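Local coordinates for 2L protein (Yaba-like disease virus, PDB 3IT8), which probably binds and neutralises host tumour necrosis factor as a secreted poxviral protein built on an MHC class I-like scaffold, at residues 197-202 with 266-271; 216-221 with 235-240; 88-93 with 111-116. All coordinates share one frame; numbering follows the deposited sequence.

Contact 1. Residues 197-202 with 266-271; sequences NMTLEC and TDLVRT
The Asn197 and Arg270 side chains cross at about a right angle, their amide and guanidinium planes 74° apart; OD1 of Asn197 lies obliquely to the guanidinium, 3.5 Å from Arg270 NH1. This is the exposed end of an antiparallel pair at the middle of the 185-189, 198-207, 263-271, 254-255 sheet of the Ig-like domain. The strands exchange backbone bonds at two regular rungs: Leu200 pairs with Val269 and Cys202 with Asp267, and the bond from Asp267 N to Cys202 O, 2.7 Å long, is almost straight at 175°. Leu200, Cys202 and Val269 share the face turned to the other sheet of the domain, where Trp216 packs against all three. Cys202 holds SG anti to its own N (chi1 -165°), and from that face SG closes the disulfide to Cys281, the link between the two sheets expected of an immunoglobulin fold. Toward the end of the pair, Met198 and Thr271 lie alongside each other, CB to CB 3.7 Å. Thr199, Glu201, Leu268 and Arg270 occupy the other face. There Leu268 swings CD1 across the strand boundary to 3.4 Å from Glu201 CB. The carbonyl of Val269 serves two donors: Leu200 N approaches in the carbonyl plane at 2.9 Å, whereas OG1 of Thr199 reaches the same oxygen from above that plane, at 3.2 Å.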
loop_
_atom_site.group_PDB
_atom_site.type_symbol
_atom_site.label_atom_id
_atom_site.label_comp_id
_atom_site.label_asym_id
_atom_site.label_seq_id
_atom_site.Cartn_x
_atom_site.Cartn_y
_atom_site.Cartn_z
ATOM N N ASN D 197 -4.141 -2.582 55.808
ATOM C CA ASN D 197 -3.465 -3.865 55.684
ATOM C C ASN D 197 -2.024 -3.757 55.178
ATOM O O ASN D 197 -1.090 -3.794 55.981
ATOM C CB ASN D 197 -4.283 -4.818 54.800
ATOM C CG ASN D 197 -5.024 -4.102 53.689
ATOM O OD1 ASN D 197 -5.884 -3.254 53.935
ATOM N ND2 ASN D 197 -4.698 -4.448 52.454
ATOM N N MET D 198 -1.836 -3.609 53.868
ATOM C CA MET D 198 -0.487 -3.521 53.308
ATOM C C MET D 198 -0.196 -2.243 52.509
ATOM O O MET D 198 -1.103 -1.614 51.962
ATOM C CB MET D 198 -0.217 -4.746 52.434
ATOM C CG MET D 198 1.145 -4.752 51.775
ATOM S SD MET D 198 1.461 -6.271 50.879
ATOM C CE MET D 198 2.581 -7.116 52.040
ATOM N N THR D 199 1.083 -1.869 52.452
ATOM C CA THR D 199 1.514 -0.681 51.720
ATOM C C THR D 199 2.755 -0.991 50.877
ATOM O O THR D 199 3.713 -1.609 51.352
ATOM C CB THR D 199 1.834 0.496 52.689
ATOM O OG1 THR D 199 1.480 1.728 52.063
ATOM C CG2 THR D 199 3.329 0.546 53.045
ATOM N N LEU D 200 2.733 -0.571 49.617
ATOM C CA LEU D 200 3.865 -0.805 48.733
ATOM C C LEU D 200 4.586 0.497 48.443
ATOM O O LEU D 200 3.959 1.527 48.200
ATOM C CB LEU D 200 3.396 -1.463 47.439
ATOM C CG LEU D 200 3.160 -2.959 47.629
ATOM C CD1 LEU D 200 2.437 -3.541 46.441
ATOM C CD2 LEU D 200 4.503 -3.635 47.833
ATOM N N GLU D 201 5.909 0.446 48.483
ATOM C CA GLU D 201 6.712 1.625 48.247
ATOM C C GLU D 201 7.777 1.360 47.204
ATOM O O GLU D 201 8.699 0.570 47.428
ATOM C CB GLU D 201 7.376 2.057 49.544
ATOM C CG GLU D 201 8.213 3.298 49.408
ATOM C CD GLU D 201 8.946 3.620 50.685
ATOM O OE1 GLU D 201 8.275 3.753 51.730
ATOM O OE2 GLU D 201 10.191 3.735 50.646
ATOM N N CYS D 202 7.648 2.036 46.066
ATOM C CA CYS D 202 8.594 1.910 44.964
ATOM C C CYS D 202 9.563 3.070 45.102
ATOM O O CYS D 202 9.141 4.214 45.110
ATOM C CB CYS D 202 7.849 2.020 43.635
ATOM S SG CYS D 202 8.761 1.482 42.162
ATOM N N THR D 266 10.253 8.521 45.447
ATOM C CA THR D 266 9.630 7.552 46.336
ATOM C C THR D 266 8.140 7.542 46.084
ATOM O O THR D 266 7.478 8.527 46.361
ATOM C CB THR D 266 9.859 7.905 47.809
ATOM O OG1 THR D 266 11.227 7.661 48.143
ATOM C CG2 THR D 266 8.971 7.067 48.707
ATOM N N ASP D 267 7.610 6.439 45.561
ATOM C CA ASP D 267 6.181 6.359 45.288
ATOM C C ASP D 267 5.516 5.304 46.155
ATOM O O ASP D 267 5.904 4.140 46.135
ATOM C CB ASP D 267 5.936 6.055 43.812
ATOM C CG ASP D 267 4.497 6.287 43.412
ATOM O OD1 ASP D 267 3.966 7.373 43.724
ATOM O OD2 ASP D 267 3.890 5.399 42.786
ATOM N N LEU D 268 4.503 5.718 46.908
ATOM C CA LEU D 268 3.794 4.818 47.813
ATOM C C LEU D 268 2.416 4.412 47.282
ATOM O O LEU D 268 1.810 5.141 46.504
ATOM C CB LEU D 268 3.638 5.496 49.177
ATOM C CG LEU D 268 3.409 4.597 50.391
ATOM C CD1 LEU D 268 4.655 3.750 50.610
ATOM C CD2 LEU D 268 3.114 5.438 51.618
ATOM N N VAL D 269 1.923 3.250 47.704
ATOM C CA VAL D 269 0.620 2.765 47.257
ATOM C C VAL D 269 -0.124 2.011 48.349
ATOM O O VAL D 269 0.450 1.171 49.048
ATOM C CB VAL D 269 0.761 1.840 46.031
ATOM C CG1 VAL D 269 -0.564 1.169 45.712
ATOM C CG2 VAL D 269 1.205 2.647 44.845
ATOM N N ARG D 270 -1.411 2.315 48.480
ATOM C CA ARG D 270 -2.272 1.688 49.481
ATOM C C ARG D 270 -2.767 0.338 48.963
ATOM O O ARG D 270 -3.710 0.280 48.178
ATOM C CB ARG D 270 -3.466 2.602 49.761
ATOM C CG ARG D 270 -3.688 2.937 51.219
ATOM C CD ARG D 270 -4.364 1.806 51.960
ATOM N NE ARG D 270 -4.731 2.214 53.314
ATOM C CZ ARG D 270 -5.461 1.479 54.149
ATOM N NH1 ARG D 270 -5.909 0.288 53.771
ATOM N NH2 ARG D 270 -5.750 1.940 55.359
ATOM N N THR D 271 -2.135 -0.745 49.408
ATOM C CA THR D 271 -2.519 -2.085 48.969
ATOM C C THR D 271 -3.853 -2.527 49.557
ATOM O O THR D 271 -3.903 -3.483 50.325
ATOM C CB THR D 271 -1.444 -3.141 49.355
ATOM O OG1 THR D 271 -0.178 -2.763 48.803
ATOM C CG2 THR D 271 -1.820 -4.520 48.815
#

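Contact 2. Residues 216-221 with 235-240; sequences WIESEH and PEWGRK
Pro235 leans its CG-CD edge over one face of the His221 ring, CD 3.7 Å from the centroid and 8° off the normal, a well-centred CH-pi contact. Glu220 CG covers the opposite face. The ring is presented by a short 3-10 turn after strand 213-218, in which His221 N bonds back to Glu218 O. Beside it Ile217 sets CG2 3.6 Å from the Pro235 carbonyl oxygen and also meets Val282 of the neighbouring strand. The strand carries the tryptophan that, in immunoglobulin folds, packs between the sheets next to the disulfide: the Trp216 indole is buried, and its NE1 is hydrogen-bonded to Asp267. The incoming loop meets Trp216 at its backbone and CB, Trp216 O 3.4 Å from Trp237 CB; the indole turns away. From here outward the contact loosens. The Trp237 indole is exposed; OE2 of Glu218 comes over one of its faces near the rim, 3.7 Å from CZ2, with carboxylate and ring planes 48° apart. No hydrogen bond spans the two segments; Glu236 forms a salt bridge with Lys215, and Glu218 OE1 is weakly bonded to Ser276 OG.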
loop_
_atom_site.group_PDB
_atom_site.type_symbol
_atom_site.label_atom_id
_atom_site.label_comp_id
_atom_site.label_asym_id
_atom_site.label_seq_id
_atom_site.Cartn_x
_atom_site.Cartn_y
_atom_site.Cartn_z
ATOM N N TRP D 216 1.525 1.253 38.587
ATOM C CA TRP D 216 1.279 0.089 39.431
ATOM C C TRP D 216 0.283 -0.828 38.730
ATOM O O TRP D 216 -0.865 -0.449 38.488
ATOM C CB TRP D 216 0.738 0.505 40.801
ATOM C CG TRP D 216 1.758 1.196 41.626
ATOM C CD1 TRP D 216 2.001 2.531 41.668
ATOM C CD2 TRP D 216 2.727 0.580 42.485
ATOM N NE1 TRP D 216 3.062 2.794 42.502
ATOM C CE2 TRP D 216 3.528 1.612 43.017
ATOM C CE3 TRP D 216 2.998 -0.743 42.856
ATOM C CZ2 TRP D 216 4.586 1.365 43.906
ATOM C CZ3 TRP D 216 4.051 -0.989 43.739
ATOM C CH2 TRP D 216 4.830 0.061 44.253
ATOM N N ILE D 217 0.739 -2.034 38.404
ATOM C CA ILE D 217 -0.093 -3.006 37.706
ATOM C C ILE D 217 -0.147 -4.347 38.431
ATOM O O ILE D 217 0.884 -4.869 38.859
ATOM C CB ILE D 217 0.449 -3.236 36.294
ATOM C CG1 ILE D 217 0.540 -1.898 35.552
ATOM C CG2 ILE D 217 -0.437 -4.188 35.556
ATOM C CD1 ILE D 217 1.207 -1.991 34.213
ATOM N N GLU D 218 -1.344 -4.905 38.572
ATOM C CA GLU D 218 -1.484 -6.191 39.240
ATOM C C GLU D 218 -0.651 -7.217 38.475
ATOM O O GLU D 218 -0.733 -7.294 37.248
ATOM C CB GLU D 218 -2.956 -6.587 39.301
ATOM C CG GLU D 218 -3.702 -5.838 40.390
ATOM C CD GLU D 218 -5.203 -6.012 40.313
ATOM O OE1 GLU D 218 -5.669 -7.165 40.187
ATOM O OE2 GLU D 218 -5.922 -4.990 40.390
ATOM N N SER D 219 0.158 -7.991 39.198
ATOM C CA SER D 219 1.040 -8.986 38.581
ATOM C C SER D 219 0.378 -10.031 37.681
ATOM O O SER D 219 1.035 -10.604 36.805
ATOM C CB SER D 219 1.854 -9.697 39.659
ATOM O OG SER D 219 0.999 -10.337 40.581
ATOM N N GLU D 220 -0.909 -10.293 37.897
ATOM C CA GLU D 220 -1.619 -11.269 37.078
ATOM C C GLU D 220 -1.494 -10.908 35.595
ATOM O O GLU D 220 -1.323 -11.775 34.739
ATOM C CB GLU D 220 -3.096 -11.318 37.464
ATOM C CG GLU D 220 -3.801 -9.987 37.328
ATOM C CD GLU D 220 -5.311 -10.111 37.390
ATOM O OE1 GLU D 220 -5.880 -10.782 36.502
ATOM O OE2 GLU D 220 -5.927 -9.536 38.320
ATOM N N HIS D 221 -1.566 -9.615 35.308
ATOM C CA HIS D 221 -1.487 -9.125 33.941
ATOM C C HIS D 221 -0.173 -9.374 33.217
ATOM O O HIS D 221 -0.073 -9.132 32.016
ATOM C CB HIS D 221 -1.800 -7.640 33.918
ATOM C CG HIS D 221 -3.178 -7.324 34.390
ATOM N ND1 HIS D 221 -4.299 -7.899 33.831
ATOM C CD2 HIS D 221 -3.622 -6.494 35.364
ATOM C CE1 HIS D 221 -5.376 -7.434 34.439
ATOM N NE2 HIS D 221 -4.993 -6.580 35.373
ATOM N N PRO D 235 -4.414 -2.735 32.590
ATOM C CA PRO D 235 -5.256 -1.953 33.511
ATOM C C PRO D 235 -4.207 -1.402 34.490
ATOM O O PRO D 235 -3.229 -2.107 34.774
ATOM C CB PRO D 235 -6.132 -3.019 34.152
ATOM C CG PRO D 235 -6.244 -4.057 33.067
ATOM C CD PRO D 235 -4.835 -4.144 32.553
ATOM N N GLU D 236 -4.363 -0.196 35.032
ATOM C CA GLU D 236 -3.271 0.265 35.874
ATOM C C GLU D 236 -3.390 0.919 37.243
ATOM O O GLU D 236 -2.438 1.569 37.666
ATOM C CB GLU D 236 -2.348 1.142 35.031
ATOM C CG GLU D 236 -2.959 2.453 34.600
ATOM C CD GLU D 236 -1.929 3.388 34.008
ATOM O OE1 GLU D 236 -0.956 3.717 34.720
ATOM O OE2 GLU D 236 -2.089 3.793 32.837
ATOM N N TRP D 237 -4.493 0.771 37.965
ATOM C CA TRP D 237 -4.547 1.395 39.294
ATOM C C TRP D 237 -4.181 2.879 39.243
ATOM O O TRP D 237 -3.114 3.264 39.722
ATOM C CB TRP D 237 -3.560 0.702 40.244
ATOM C CG TRP D 237 -4.135 -0.360 41.124
ATOM C CD1 TRP D 237 -3.437 -1.204 41.941
ATOM C CD2 TRP D 237 -5.524 -0.675 41.312
ATOM N NE1 TRP D 237 -4.300 -2.024 42.625
ATOM C CE2 TRP D 237 -5.586 -1.722 42.259
ATOM C CE3 TRP D 237 -6.723 -0.174 40.774
ATOM C CZ2 TRP D 237 -6.804 -2.279 42.682
ATOM C CZ3 TRP D 237 -7.930 -0.727 41.195
ATOM C CH2 TRP D 237 -7.960 -1.770 42.140
ATOM N N GLY D 238 -5.051 3.709 38.676
ATOM C CA GLY D 238 -4.754 5.130 38.589
ATOM C C GLY D 238 -4.612 5.823 39.934
ATOM O O GLY D 238 -5.151 5.353 40.937
ATOM N N ARG D 239 -3.868 6.930 39.960
ATOM C CA ARG D 239 -3.666 7.707 41.185
ATOM C C ARG D 239 -4.764 8.767 41.197
ATOM O O ARG D 239 -5.467 8.936 40.203
ATOM C CB ARG D 239 -2.279 8.365 41.174
ATOM C CG ARG D 239 -1.111 7.375 41.070
ATOM C CD ARG D 239 -0.488 7.018 42.434
ATOM N NE ARG D 239 0.636 7.890 42.799
ATOM C CZ ARG D 239 0.522 9.144 43.248
ATOM N NH1 ARG D 239 -0.675 9.700 43.404
ATOM N NH2 ARG D 239 1.613 9.847 43.532
ATOM N N LYS D 240 -4.933 9.470 42.311
ATOM C CA LYS D 240 -5.967 10.503 42.385
ATOM C C LYS D 240 -5.344 11.894 42.482
ATOM O O LYS D 240 -4.674 12.214 43.464
ATOM C CB LYS D 240 -6.883 10.269 43.591
ATOM C CG LYS D 240 -7.988 11.301 43.718
ATOM C CD LYS D 240 -8.715 11.193 45.045
ATOM C CE LYS D 240 -9.703 12.344 45.216
ATOM N NZ LYS D 240 -10.317 12.377 46.576
#

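Contact 3. Residues 88-93 with 111-116; sequences TTSLSL and ETANGP
Ser92 and Glu111 are joined by both backbone groups: Ser92 N donates to Glu111 O over 2.9 Å and Glu111 N returns to Ser92 O over 3.0 Å, a hydrogen-bonded antiparallel pair. Their side chains share one face, CB of Ser92 3.9 Å from CG of Glu111, but the polar ends bond outside the pair, the serine hydroxyl with Thr8 OG1 and Glu111 OE1 with Tyr243 OH. Beyond the non-hydrogen-bonded pair Leu91-Thr112 the ladder frays, and Ala113 N reaches Ser90 O by a weak bond of 3.4 Å. Past this point Thr112 and Gly115 of the next strand exchange two backbone bonds across a type I turn, the tight hairpin between 103-112 and 115-121. Thr88 packs against this turn, yet its OG1 bonds to Thr86 O and its N to Asn81 OD1. Leu91 lies on the opposite face from Ser92; with CG anti to the backbone N (chi1 -167°) its CD1 swings back to 3.5 Å from Glu111 O, and it meets Met73 and Thr76 of helix 61-82, as in MHC-like platforms. The polar face reaches Tyr243 in the Ig-like range, so the Glu111 carboxylate links platform and Ig-like part and may help set their relative position.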
loop_
_atom_site.group_PDB
_atom_site.type_symbol
_atom_site.label_atom_id
_atom_site.label_comp_id
_atom_site.label_asym_id
_atom_site.label_seq_id
_atom_site.Cartn_x
_atom_site.Cartn_y
_atom_site.Cartn_z
ATOM N N THR D 88 -7.329 36.324 42.451
ATOM C CA THR D 88 -6.065 35.616 42.589
ATOM C C THR D 88 -4.876 36.533 42.409
ATOM O O THR D 88 -4.975 37.578 41.761
ATOM C CB THR D 88 -5.941 34.493 41.546
ATOM O OG1 THR D 88 -7.068 33.617 41.644
ATOM C CG2 THR D 88 -4.674 33.699 41.773
ATOM N N THR D 89 -3.750 36.114 42.974
ATOM C CA THR D 89 -2.499 36.856 42.901
ATOM C C THR D 89 -1.890 36.795 41.512
ATOM O O THR D 89 -1.397 37.805 40.989
ATOM C CB THR D 89 -1.463 36.267 43.837
ATOM O OG1 THR D 89 -2.047 36.081 45.124
ATOM C CG2 THR D 89 -0.264 37.185 43.942
ATOM N N SER D 90 -1.917 35.601 40.919
ATOM C CA SER D 90 -1.340 35.395 39.597
ATOM C C SER D 90 -2.032 34.333 38.754
ATOM O O SER D 90 -2.887 33.590 39.235
ATOM C CB SER D 90 0.128 35.018 39.739
ATOM O OG SER D 90 0.239 33.786 40.428
ATOM N N LEU D 91 -1.617 34.269 37.490
ATOM C CA LEU D 91 -2.146 33.336 36.505
ATOM C C LEU D 91 -0.972 32.749 35.732
ATOM O O LEU D 91 -0.017 33.451 35.406
ATOM C CB LEU D 91 -3.076 34.078 35.549
ATOM C CG LEU D 91 -3.944 33.207 34.651
ATOM C CD1 LEU D 91 -4.800 32.297 35.514
ATOM C CD2 LEU D 91 -4.835 34.091 33.790
ATOM N N SER D 92 -1.035 31.457 35.453
ATOM C CA SER D 92 0.038 30.784 34.724
ATOM C C SER D 92 -0.442 29.899 33.575
ATOM O O SER D 92 -1.460 29.199 33.682
ATOM C CB SER D 92 0.872 29.911 35.663
ATOM O OG SER D 92 1.594 30.680 36.595
ATOM N N LEU D 93 0.299 29.934 32.472
ATOM C CA LEU D 93 -0.013 29.107 31.315
ATOM C C LEU D 93 1.095 28.062 31.230
ATOM O O LEU D 93 2.217 28.365 30.851
ATOM C CB LEU D 93 -0.037 29.936 30.043
ATOM C CG LEU D 93 -0.244 29.074 28.794
ATOM C CD1 LEU D 93 -1.553 28.327 28.922
ATOM C CD2 LEU D 93 -0.232 29.938 27.524
ATOM N N GLU D 111 -3.253 27.468 35.338
ATOM C CA GLU D 111 -3.426 27.345 36.778
ATOM C C GLU D 111 -3.394 28.728 37.430
ATOM O O GLU D 111 -2.899 29.699 36.858
ATOM C CB GLU D 111 -2.379 26.433 37.406
ATOM C CG GLU D 111 -0.970 26.810 37.114
ATOM C CD GLU D 111 0.013 25.878 37.788
ATOM O OE1 GLU D 111 -0.256 24.649 37.819
ATOM O OE2 GLU D 111 1.062 26.374 38.274
ATOM N N THR D 112 -3.949 28.791 38.632
ATOM C CA THR D 112 -4.063 30.013 39.409
ATOM C C THR D 112 -3.261 29.843 40.683
ATOM O O THR D 112 -2.839 28.739 41.002
ATOM C CB THR D 112 -5.558 30.260 39.718
ATOM O OG1 THR D 112 -6.073 31.230 38.803
ATOM C CG2 THR D 112 -5.779 30.704 41.132
ATOM N N ALA D 113 -3.018 30.929 41.404
ATOM C CA ALA D 113 -2.271 30.822 42.652
ATOM C C ALA D 113 -3.057 29.909 43.607
ATOM O O ALA D 113 -2.493 29.331 44.537
ATOM C CB ALA D 113 -2.081 32.205 43.273
ATOM N N ASN D 114 -4.361 29.775 43.350
ATOM C CA ASN D 114 -5.250 28.950 44.161
ATOM C C ASN D 114 -5.266 27.495 43.714
ATOM O O ASN D 114 -5.819 26.639 44.406
ATOM C CB ASN D 114 -6.673 29.497 44.120
ATOM C CG ASN D 114 -6.738 30.952 44.494
ATOM O OD1 ASN D 114 -6.198 31.366 45.526
ATOM N ND2 ASN D 114 -7.400 31.747 43.660
ATOM N N GLY D 115 -4.670 27.212 42.558
ATOM C CA GLY D 115 -4.630 25.846 42.058
ATOM C C GLY D 115 -5.053 25.700 40.610
ATOM O O GLY D 115 -5.494 26.666 40.001
ATOM N N PRO D 116 -4.939 24.492 40.033
ATOM C CA PRO D 116 -5.309 24.219 38.640
ATOM C C PRO D 116 -6.676 24.760 38.292
ATOM O O PRO D 116 -7.617 24.636 39.073
ATOM C CB PRO D 116 -5.247 22.701 38.552
ATOM C CG PRO D 116 -5.522 22.274 39.951
ATOM C CD PRO D 116 -4.682 23.233 40.745
#

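Overall arrangement
Contacts 1 and 2 belong to the Ig-like part and touch one another, centres 12 Å apart; contact 2 is nested in the loop that contact 1 closes. They lie on the two sheets of the sandwich and meet through Trp216. Contact 3 lies in the MHC-like part, about 31 Å from contact 1 between centres. Contact 1 has two sound hydrogen-bonded pairs, loosens at Met198-Thr271 and has a mainly apolar inner face that also buries Asp267; contact 3 has one such pair, then passes into a turn. Between the segments of contact 2 there is only van der Waals and CH-pi contact; its polar groups bond to residues outside them. Each combines buried residues with an exposed margin.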